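Local coordinates for thioesterase domain-containing protein (PDB 1IXL) that is of unknown function but adopts a hot-dog fold and may hydrolyse acyl-CoA thioesters, at residues Y27-L32 / V88-I93; M60-E65 / K101-K106; V83-V88 / V107-E112. All coordinates share one frame; numbering follows the deposited sequence.

Contact 1 of 3, residues Y27-L32 / V88-I93; sequences YAEVEL and VAKAKI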
loop_
_atom_site.group_PDB
_atom_site.type_symbol
_atom_site.label_atom_id
_atom_site.label_comp_id
_atom_site.label_asym_id
_atom_site.label_seq_id
_atom_site.Cartn_x
_atom_site.Cartn_y
_atom_site.Cartn_z
ATOM N N TYR A 27 6.402 6.132 7.926
ATOM C CA TYR A 27 6.876 5.094 7.008
ATOM C C TYR A 27 6.302 3.710 7.327
ATOM O O TYR A 27 6.112 3.345 8.490
ATOM C CB TYR A 27 8.405 5.066 7.076
ATOM C CG TYR A 27 9.089 4.064 6.166
ATOM C CD1 TYR A 27 9.381 4.386 4.844
ATOM C CD2 TYR A 27 9.418 2.786 6.625
ATOM C CE1 TYR A 27 9.979 3.467 3.994
ATOM C CE2 TYR A 27 10.019 1.852 5.772
ATOM C CZ TYR A 27 10.293 2.207 4.460
ATOM O OH TYR A 27 10.897 1.312 3.605
ATOM N N ALA A 28 6.008 2.936 6.287
ATOM C CA ALA A 28 5.476 1.592 6.504
ATOM C C ALA A 28 5.849 0.653 5.368
ATOM O O ALA A 28 6.097 1.088 4.245
ATOM C CB ALA A 28 3.974 1.634 6.659
ATOM N N GLU A 29 5.907 -0.636 5.692
ATOM C CA GLU A 29 6.227 -1.667 4.722
ATOM C C GLU A 29 5.218 -2.786 4.899
ATOM O O GLU A 29 4.925 -3.214 6.025
ATOM C CB GLU A 29 7.656 -2.189 4.917
ATOM C CG GLU A 29 8.735 -1.152 4.606
ATOM C CD GLU A 29 10.139 -1.727 4.687
ATOM O OE1 GLU A 29 10.269 -2.945 4.966
ATOM O OE2 GLU A 29 11.108 -0.963 4.464
ATOM N N VAL A 30 4.677 -3.249 3.776
ATOM C CA VAL A 30 3.675 -4.307 3.774
ATOM C C VAL A 30 4.042 -5.302 2.667
ATOM O O VAL A 30 4.423 -4.902 1.573
ATOM C CB VAL A 30 2.266 -3.733 3.475
ATOM C CG1 VAL A 30 1.222 -4.821 3.645
ATOM C CG2 VAL A 30 1.971 -2.531 4.392
ATOM N N GLU A 31 3.933 -6.591 2.953
ATOM C CA GLU A 31 4.288 -7.595 1.961
ATOM C C GLU A 31 3.067 -8.389 1.527
ATOM O O GLU A 31 2.098 -8.541 2.282
ATOM C CB GLU A 31 5.351 -8.546 2.522
ATOM C CG GLU A 31 4.967 -9.199 3.832
ATOM C CD GLU A 31 5.935 -10.313 4.244
ATOM O OE1 GLU A 31 7.160 -10.126 4.076
ATOM O OE2 GLU A 31 5.466 -11.363 4.738
ATOM N N LEU A 32 3.115 -8.887 0.296
ATOM C CA LEU A 32 2.008 -9.666 -0.229
ATOM C C LEU A 32 2.522 -10.796 -1.110
ATOM O O LEU A 32 3.341 -10.574 -2.012
ATOM C CB LEU A 32 1.076 -8.778 -1.064
ATOM C CG LEU A 32 -0.076 -9.432 -1.849
ATOM C CD1 LEU A 32 -1.098 -10.025 -0.896
ATOM C CD2 LEU A 32 -0.763 -8.371 -2.720
ATOM N N VAL A 88 6.688 -6.424 -1.933
ATOM C CA VAL A 88 6.831 -5.605 -0.734
ATOM C C VAL A 88 6.639 -4.127 -1.099
ATOM O O VAL A 88 7.380 -3.572 -1.894
ATOM C CB VAL A 88 8.215 -5.738 -0.064
ATOM C CG1 VAL A 88 8.271 -4.830 1.183
ATOM C CG2 VAL A 88 8.488 -7.186 0.319
ATOM N N ALA A 89 5.641 -3.496 -0.503
ATOM C CA ALA A 89 5.394 -2.091 -0.756
ATOM C C ALA A 89 6.050 -1.275 0.364
ATOM O O ALA A 89 5.880 -1.596 1.536
ATOM C CB ALA A 89 3.893 -1.840 -0.787
ATOM N N LYS A 90 6.809 -0.246 -0.018
ATOM C CA LYS A 90 7.470 0.660 0.912
ATOM C C LYS A 90 6.884 2.062 0.706
ATOM O O LYS A 90 7.038 2.660 -0.352
ATOM C CB LYS A 90 8.987 0.634 0.678
ATOM C CG LYS A 90 9.550 -0.784 0.894
ATOM C CD LYS A 90 11.069 -0.873 0.817
ATOM C CE LYS A 90 11.483 -2.352 0.800
ATOM N NZ LYS A 90 12.967 -2.484 0.684
ATOM N N ALA A 91 6.205 2.563 1.734
ATOM C CA ALA A 91 5.518 3.860 1.696
ATOM C C ALA A 91 6.100 4.904 2.650
ATOM O O ALA A 91 6.305 4.620 3.819
ATOM C CB ALA A 91 4.042 3.648 2.029
ATOM N N LYS A 92 6.363 6.111 2.148
ATOM C CA LYS A 92 6.896 7.177 3.002
ATOM C C LYS A 92 6.165 8.500 2.770
ATOM O O LYS A 92 5.887 8.865 1.634
ATOM C CB LYS A 92 8.392 7.387 2.753
ATOM C CG LYS A 92 8.982 8.516 3.637
ATOM C CD LYS A 92 10.491 8.602 3.559
ATOM C CE LYS A 92 10.983 9.038 2.192
ATOM N NZ LYS A 92 12.451 9.374 2.242
ATOM N N ILE A 93 5.815 9.195 3.850
ATOM C CA ILE A 93 5.161 10.483 3.712
ATOM C C ILE A 93 6.248 11.405 3.167
ATOM O O ILE A 93 7.310 11.528 3.771
ATOM C CB ILE A 93 4.674 11.020 5.063
ATOM C CG1 ILE A 93 3.537 10.141 5.592
ATOM C CG2 ILE A 93 4.187 12.457 4.905
ATOM C CD1 ILE A 93 3.032 10.569 6.969
HETATM O O HOH W 1 13.694 -1.890 3.875
#
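Ala-28 and Val-30 hydrogen-bond to Ala-91 and Ala-89 as two antiparallel strands run side by side, their short axes at 165°. Each of these two pairs exchanges two backbone bonds: Ala-28 N reaches Ala-91 O at 3.0 Å, Ala-91 N reaches Ala-28 O at 2.9 Å in an almost straight bond of 177°, and Val-30 N and Ala-89 N bind each other's carbonyls in the same way. This ladder is the tight part of the contact. The small side chains beside it are buried, three of the four being bare methyl groups.

The other face is more open and carries Tyr-27, Glu-29, Glu-31, Val-88, Lys-90 and Lys-92. Tyr-27 swings its ring over the neighbouring strand because chi1 (-179°) sets CG opposite the main-chain nitrogen: CD1 lies 3.3 Å from Ala-91 O, and Lys-92 CB sits at the ring edge. Tyr-27 and Lys-90 run alongside each other, Tyr-27 OH lying 3.5 Å from Lys-90 CD. In the ring plane this hydroxyl donates to Glu-29 OE2, though the modelled distance is improbably short. Glu-29 crosses the Lys-90 chain, touching its methylenes; OE2 of Glu-29 stays 4.5 Å from Lys-90 NZ, beyond a salt bridge. Besides the hydroxyl, OE2 takes a bond from a water, through which it is linked, weakly, to NZ. Farther along, Glu-31 CB rests 4.1 Å from Val-88 CG2, while the Glu-31 carboxylate pairs with Lys-86. Only CB of Lys-92 takes part; the rest of its chain leads away into solvent.

Lys-90 also makes a cation-pi contact with Tyr-108. On the buried face, Leu-54, Ala-58 and Leu-61 of helix 48-63 cover the small residues; strand 19-24 flanks residues 27-32, and strand 100-109 flanks residues 88-93.

Contact 2 of 3, residues M60-E65 / K101-K106; sequences MLAVNE and KIVEVK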
loop_
_atom_site.group_PDB
_atom_site.type_symbol
_atom_site.label_atom_id
_atom_site.label_comp_id
_atom_site.label_asym_id
_atom_site.label_seq_id
_atom_site.Cartn_x
_atom_site.Cartn_y
_atom_site.Cartn_z
HETATM N N MSE A 60 -1.685 4.044 3.570
HETATM C CA MSE A 60 -2.547 4.294 4.713
HETATM C C MSE A 60 -1.754 4.061 6.006
HETATM O O MSE A 60 -1.969 4.757 7.003
HETATM C CB MSE A 60 -3.773 3.365 4.699
HETATM C CG MSE A 60 -4.714 3.502 3.485
HETATM SE SE MSE A 60 -5.551 5.107 3.336
HETATM C CE MSE A 60 -4.378 5.985 2.657
ATOM N N LEU A 61 -0.846 3.085 6.009
ATOM C CA LEU A 61 -0.063 2.821 7.229
ATOM C C LEU A 61 1.102 3.771 7.409
ATOM O O LEU A 61 1.602 3.926 8.523
ATOM C CB LEU A 61 0.421 1.360 7.295
ATOM C CG LEU A 61 -0.744 0.359 7.345
ATOM C CD1 LEU A 61 -0.241 -1.068 7.584
ATOM C CD2 LEU A 61 -1.702 0.756 8.440
ATOM N N ALA A 62 1.549 4.408 6.333
ATOM C CA ALA A 62 2.621 5.375 6.473
ATOM C C ALA A 62 2.033 6.584 7.225
ATOM O O ALA A 62 2.756 7.301 7.917
ATOM C CB ALA A 62 3.164 5.788 5.113
ATOM N N VAL A 63 0.724 6.810 7.099
ATOM C CA VAL A 63 0.091 7.928 7.822
ATOM C C VAL A 63 -0.362 7.388 9.168
ATOM O O VAL A 63 -0.173 8.024 10.199
ATOM C CB VAL A 63 -1.103 8.500 7.046
ATOM C CG1 VAL A 63 -1.783 9.616 7.867
ATOM C CG2 VAL A 63 -0.611 9.044 5.689
ATOM N N ASN A 64 -0.986 6.216 9.138
ATOM C CA ASN A 64 -1.413 5.508 10.337
ATOM C C ASN A 64 -2.228 6.326 11.328
ATOM O O ASN A 64 -1.935 6.358 12.522
ATOM C CB ASN A 64 -0.179 4.919 11.035
ATOM C CG ASN A 64 -0.538 3.885 12.091
ATOM O OD1 ASN A 64 -1.505 3.139 11.940
ATOM N ND2 ASN A 64 0.255 3.826 13.168
ATOM N N GLU A 65 -3.267 6.968 10.817
ATOM C CA GLU A 65 -4.170 7.771 11.620
ATOM C C GLU A 65 -5.499 7.051 11.423
ATOM O O GLU A 65 -5.832 6.685 10.304
ATOM C CB GLU A 65 -4.219 9.183 11.047
ATOM C CG GLU A 65 -4.396 10.235 12.076
ATOM C CD GLU A 65 -3.079 10.756 12.601
ATOM O OE1 GLU A 65 -2.481 11.629 11.926
ATOM O OE2 GLU A 65 -2.644 10.289 13.678
ATOM N N LYS A 101 -1.734 14.465 3.353
ATOM C CA LYS A 101 -0.405 13.881 3.334
ATOM C C LYS A 101 -0.099 13.308 1.947
ATOM O O LYS A 101 -0.926 12.617 1.369
ATOM C CB LYS A 101 -0.342 12.753 4.361
ATOM C CG LYS A 101 -0.927 13.118 5.728
ATOM C CD LYS A 101 0.011 14.038 6.493
ATOM C CE LYS A 101 -0.487 14.310 7.915
ATOM N NZ LYS A 101 -0.775 13.064 8.677
ATOM N N ILE A 102 1.071 13.615 1.403
ATOM C CA ILE A 102 1.452 13.066 0.102
ATOM C C ILE A 102 2.419 11.925 0.427
ATOM O O ILE A 102 3.441 12.126 1.074
ATOM C CB ILE A 102 2.133 14.117 -0.788
ATOM C CG1 ILE A 102 1.144 15.241 -1.103
ATOM C CG2 ILE A 102 2.594 13.485 -2.093
ATOM C CD1 ILE A 102 1.771 16.425 -1.871
ATOM N N VAL A 103 2.078 10.718 -0.002
ATOM C CA VAL A 103 2.901 9.555 0.305
ATOM C C VAL A 103 3.418 8.934 -0.977
ATOM O O VAL A 103 2.658 8.727 -1.914
ATOM C CB VAL A 103 2.063 8.517 1.054
ATOM C CG1 VAL A 103 2.899 7.291 1.385
ATOM C CG2 VAL A 103 1.482 9.158 2.318
ATOM N N GLU A 104 4.712 8.661 -1.031
ATOM C CA GLU A 104 5.271 8.032 -2.213
ATOM C C GLU A 104 5.345 6.548 -1.877
ATOM O O GLU A 104 5.679 6.176 -0.751
ATOM C CB GLU A 104 6.672 8.577 -2.511
ATOM C CG GLU A 104 7.352 7.882 -3.685
ATOM C CD GLU A 104 8.640 8.568 -4.104
ATOM O OE1 GLU A 104 9.467 8.864 -3.209
ATOM O OE2 GLU A 104 8.821 8.806 -5.323
ATOM N N VAL A 105 5.005 5.695 -2.831
ATOM C CA VAL A 105 5.063 4.265 -2.573
ATOM C C VAL A 105 5.728 3.575 -3.752
ATOM O O VAL A 105 5.505 3.927 -4.917
ATOM C CB VAL A 105 3.641 3.632 -2.396
ATOM C CG1 VAL A 105 3.776 2.165 -2.082
ATOM C CG2 VAL A 105 2.866 4.320 -1.282
ATOM N N LYS A 106 6.568 2.606 -3.442
ATOM C CA LYS A 106 7.226 1.834 -4.472
ATOM C C LYS A 106 6.997 0.395 -4.060
ATOM O O LYS A 106 7.154 0.050 -2.887
ATOM C CB LYS A 106 8.727 2.159 -4.533
ATOM C CG LYS A 106 9.028 3.404 -5.350
ATOM C CD LYS A 106 10.477 3.440 -5.801
ATOM C CE LYS A 106 11.283 4.434 -5.002
ATOM N NZ LYS A 106 10.777 5.808 -5.265
#
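The carboxylate of Glu-65 is the flat group that takes part here, and its OE1 lies 3.9 Å from Lys-101 NZ, a long salt bridge. The two side chains cross at about a right angle, and the ammonium group meets the carboxylate at OE1. The remaining contacts come from rounded aliphatic groups. Bends at chi2 (-74°) and chi4 (53°) arch the Lys-101 chain over Val-63, touching it at CB and CG near the strand and again at the tip, where Lys-101 NZ lies 3.7 Å from Val-63 CG1. Lys-101 CB packs at 3.9 Å against the other branch, Val-63 CG2. That same methyl touches Val-103 CG2 at 4.0 Å, which wedges Val-63 between two successive inward-facing residues of the strand. The preceding residue, Ala-62, meets Val-103 CG1 with its CB at 4.0 Å. Trimming Val-63 to an alanine would probably open a gap under Val-103 CG2 and leave Lys-101 CB and NZ without the methyls they rest on.

The helix stops just beyond this packing. Asn-64 N still bonds to Met-60 O at 2.8 Å, but Asn-64 itself turns to positive phi, and its side-chain amide binds the backbone of Glu-5 and Arg-7. Val-123 of strand 112-123 also touches Val-63 and Glu-65.

The contact thus joins the last turn of the hot-dog helix to the sheet mainly by methyl and methylene packing. The Glu-65 to Lys-101 pair is long and probably a weak, non-directional attraction that offsets the charge of a lysine end lying against a valine methyl.

Contact 3 of 3, residues V83-V88 / V107-E112; sequences VGDKLV and VYREEE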
loop_
_atom_site.group_PDB
_atom_site.type_symbol
_atom_site.label_atom_id
_atom_site.label_comp_id
_atom_site.label_asym_id
_atom_site.label_seq_id
_atom_site.Cartn_x
_atom_site.Cartn_y
_atom_site.Cartn_z
ATOM N N VAL A 83 1.812 -14.624 -10.803
ATOM C CA VAL A 83 1.384 -15.374 -9.615
ATOM C C VAL A 83 2.590 -16.091 -9.037
ATOM O O VAL A 83 3.356 -16.703 -9.776
ATOM C CB VAL A 83 0.311 -16.431 -9.945
ATOM C CG1 VAL A 83 0.204 -17.443 -8.798
ATOM C CG2 VAL A 83 -1.030 -15.752 -10.171
ATOM N N GLY A 84 2.757 -16.014 -7.721
ATOM C CA GLY A 84 3.909 -16.633 -7.095
ATOM C C GLY A 84 4.925 -15.582 -6.677
ATOM O O GLY A 84 5.785 -15.851 -5.837
ATOM N N ASP A 85 4.851 -14.393 -7.272
ATOM C CA ASP A 85 5.760 -13.315 -6.893
ATOM C C ASP A 85 5.391 -12.880 -5.478
ATOM O O ASP A 85 4.225 -12.903 -5.095
ATOM C CB ASP A 85 5.616 -12.084 -7.821
ATOM C CG ASP A 85 6.175 -12.310 -9.216
ATOM O OD1 ASP A 85 6.809 -13.363 -9.469
ATOM O OD2 ASP A 85 5.991 -11.412 -10.063
ATOM N N LYS A 86 6.397 -12.507 -4.700
ATOM C CA LYS A 86 6.189 -12.008 -3.355
ATOM C C LYS A 86 6.514 -10.530 -3.534
ATOM O O LYS A 86 7.588 -10.185 -4.060
ATOM C CB LYS A 86 7.181 -12.624 -2.372
ATOM C CG LYS A 86 7.090 -12.027 -0.971
ATOM C CD LYS A 86 8.395 -12.205 -0.216
ATOM C CE LYS A 86 8.546 -11.158 0.866
ATOM N NZ LYS A 86 7.365 -11.188 1.765
ATOM N N LEU A 87 5.597 -9.666 -3.120
ATOM C CA LEU A 87 5.783 -8.227 -3.276
ATOM C C LEU A 87 5.904 -7.500 -1.948
ATOM O O LEU A 87 5.299 -7.912 -0.966
ATOM C CB LEU A 87 4.594 -7.621 -4.036
ATOM C CG LEU A 87 4.154 -8.275 -5.357
ATOM C CD1 LEU A 87 2.911 -7.530 -5.909
ATOM C CD2 LEU A 87 5.298 -8.231 -6.380
ATOM N N VAL A 88 6.688 -6.424 -1.933
ATOM C CA VAL A 88 6.831 -5.605 -0.734
ATOM C C VAL A 88 6.639 -4.127 -1.099
ATOM O O VAL A 88 7.380 -3.572 -1.894
ATOM C CB VAL A 88 8.215 -5.738 -0.064
ATOM C CG1 VAL A 88 8.271 -4.830 1.183
ATOM C CG2 VAL A 88 8.488 -7.186 0.319
ATOM N N VAL A 107 6.569 -0.430 -5.008
ATOM C CA VAL A 107 6.344 -1.824 -4.697
ATOM C C VAL A 107 7.480 -2.602 -5.350
ATOM O O VAL A 107 7.747 -2.417 -6.537
ATOM C CB VAL A 107 5.002 -2.312 -5.237
ATOM C CG1 VAL A 107 4.822 -3.798 -4.905
ATOM C CG2 VAL A 107 3.861 -1.477 -4.615
ATOM N N TYR A 108 8.136 -3.456 -4.563
ATOM C CA TYR A 108 9.276 -4.255 -5.037
ATOM C C TYR A 108 9.041 -5.752 -5.099
ATOM O O TYR A 108 8.226 -6.307 -4.358
ATOM C CB TYR A 108 10.494 -4.067 -4.105
ATOM C CG TYR A 108 10.984 -2.640 -3.946
ATOM C CD1 TYR A 108 10.329 -1.741 -3.095
ATOM C CD2 TYR A 108 12.074 -2.179 -4.678
ATOM C CE1 TYR A 108 10.749 -0.408 -2.989
ATOM C CE2 TYR A 108 12.507 -0.859 -4.580
ATOM C CZ TYR A 108 11.842 0.025 -3.738
ATOM O OH TYR A 108 12.263 1.338 -3.662
ATOM N N ARG A 109 9.778 -6.406 -5.990
ATOM C CA ARG A 109 9.768 -7.866 -6.078
ATOM C C ARG A 109 11.280 -8.025 -5.941
ATOM O O ARG A 109 12.018 -7.816 -6.894
ATOM C CB ARG A 109 9.293 -8.366 -7.441
ATOM C CG ARG A 109 9.361 -9.891 -7.568
ATOM C CD ARG A 109 8.792 -10.308 -8.896
ATOM N NE ARG A 109 9.490 -9.631 -9.975
ATOM C CZ ARG A 109 8.914 -9.283 -11.119
ATOM N NH1 ARG A 109 7.630 -9.553 -11.315
ATOM N NH2 ARG A 109 9.613 -8.660 -12.058
ATOM N N GLU A 110 11.726 -8.335 -4.727
ATOM C CA GLU A 110 13.149 -8.413 -4.426
ATOM C C GLU A 110 13.691 -7.001 -4.680
ATOM O O GLU A 110 13.258 -6.059 -4.006
ATOM C CB GLU A 110 13.826 -9.478 -5.287
ATOM C CG GLU A 110 13.187 -10.851 -5.064
ATOM C CD GLU A 110 13.962 -11.982 -5.684
ATOM O OE1 GLU A 110 14.230 -11.924 -6.902
ATOM O OE2 GLU A 110 14.302 -12.940 -4.952
ATOM N N GLU A 111 14.591 -6.815 -5.641
ATOM C CA GLU A 111 15.123 -5.463 -5.874
ATOM C C GLU A 111 14.444 -4.673 -6.984
ATOM O O GLU A 111 14.663 -3.473 -7.123
ATOM C CB GLU A 111 16.630 -5.519 -6.176
ATOM C CG GLU A 111 17.497 -5.975 -5.018
ATOM C CD GLU A 111 17.289 -5.132 -3.781
ATOM O OE1 GLU A 111 16.211 -5.257 -3.154
ATOM O OE2 GLU A 111 18.200 -4.341 -3.440
ATOM N N GLU A 112 13.622 -5.342 -7.778
ATOM C CA GLU A 112 12.951 -4.681 -8.885
ATOM C C GLU A 112 11.702 -3.906 -8.473
ATOM O O GLU A 112 10.920 -4.363 -7.644
ATOM C CB GLU A 112 12.510 -5.705 -9.924
ATOM C CG GLU A 112 13.500 -6.798 -10.243
ATOM C CD GLU A 112 12.810 -7.975 -10.916
ATOM O OE1 GLU A 112 12.696 -9.053 -10.282
ATOM O OE2 GLU A 112 12.363 -7.814 -12.069
HETATM O O HOH W 2 9.830 -9.116 -2.865
#
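The open end of the beta hairpin formed by strands 86-97 and 100-109 is closed here by a salt-bridge network built on the two ends of the type II' turn from Arg-109 to Glu-112. Val-88 and Tyr-108 form an antiparallel hydrogen-bonded pair, with Val-88 N to Tyr-108 O at 2.9 Å and Tyr-108 N to Val-88 O at 2.8 Å. Beside it, Leu-87 CB packs on Val-107 CG1 at 3.9 Å, both residues also touching Leu-54 of helix 48-63.

A bend at chi3 (56°) swings the Arg-109 guanidinium round so that NH1 bonds to Asp-85 OD2 at 2.8 Å, approaching from above a carboxylate turned 73° from the guanidinium plane. The NE/NH2 side of Arg-109 grips Glu-112 side-on, NE to OE1 at 3.3 Å and NH2 to OE2 at 2.9 Å; both oxygens lie in the guanidinium plane but are met from above the carboxylate plane. A water links Lys-86 O to Glu-110 N.

Arg-109 NH1 also binds Pro-80 O, and Asp-85 OD2 takes Lys-82 N. Being held between two carboxylates and a carbonyl should restrict the arginine's rotation, and its positive charge is probably shared between Asp-85 and Glu-112 as it ties the loop before strand 86-97 to the turn.

In the fold
All three contacts belong to the antiparallel sheet and the helix it wraps, the layout of a hot-dog fold. Strand 86-97 lies between 27-33 and 100-109 in the sheet; contact 1 uses its border with the former and contact 3 its border with the latter, and they share Val-88. Contact 2 sets the end of helix 48-63 against strand 100-109. The centre of contact 1 lies about 8 Å from that of contact 2 and about 12 Å from that of contact 3. Contacts 2 and 3 have centres about 19 Å apart, on opposite sides of the chain's centre. Along the sequence the paired segments alternate, so the early strand and helix are interlocked with the later hairpin.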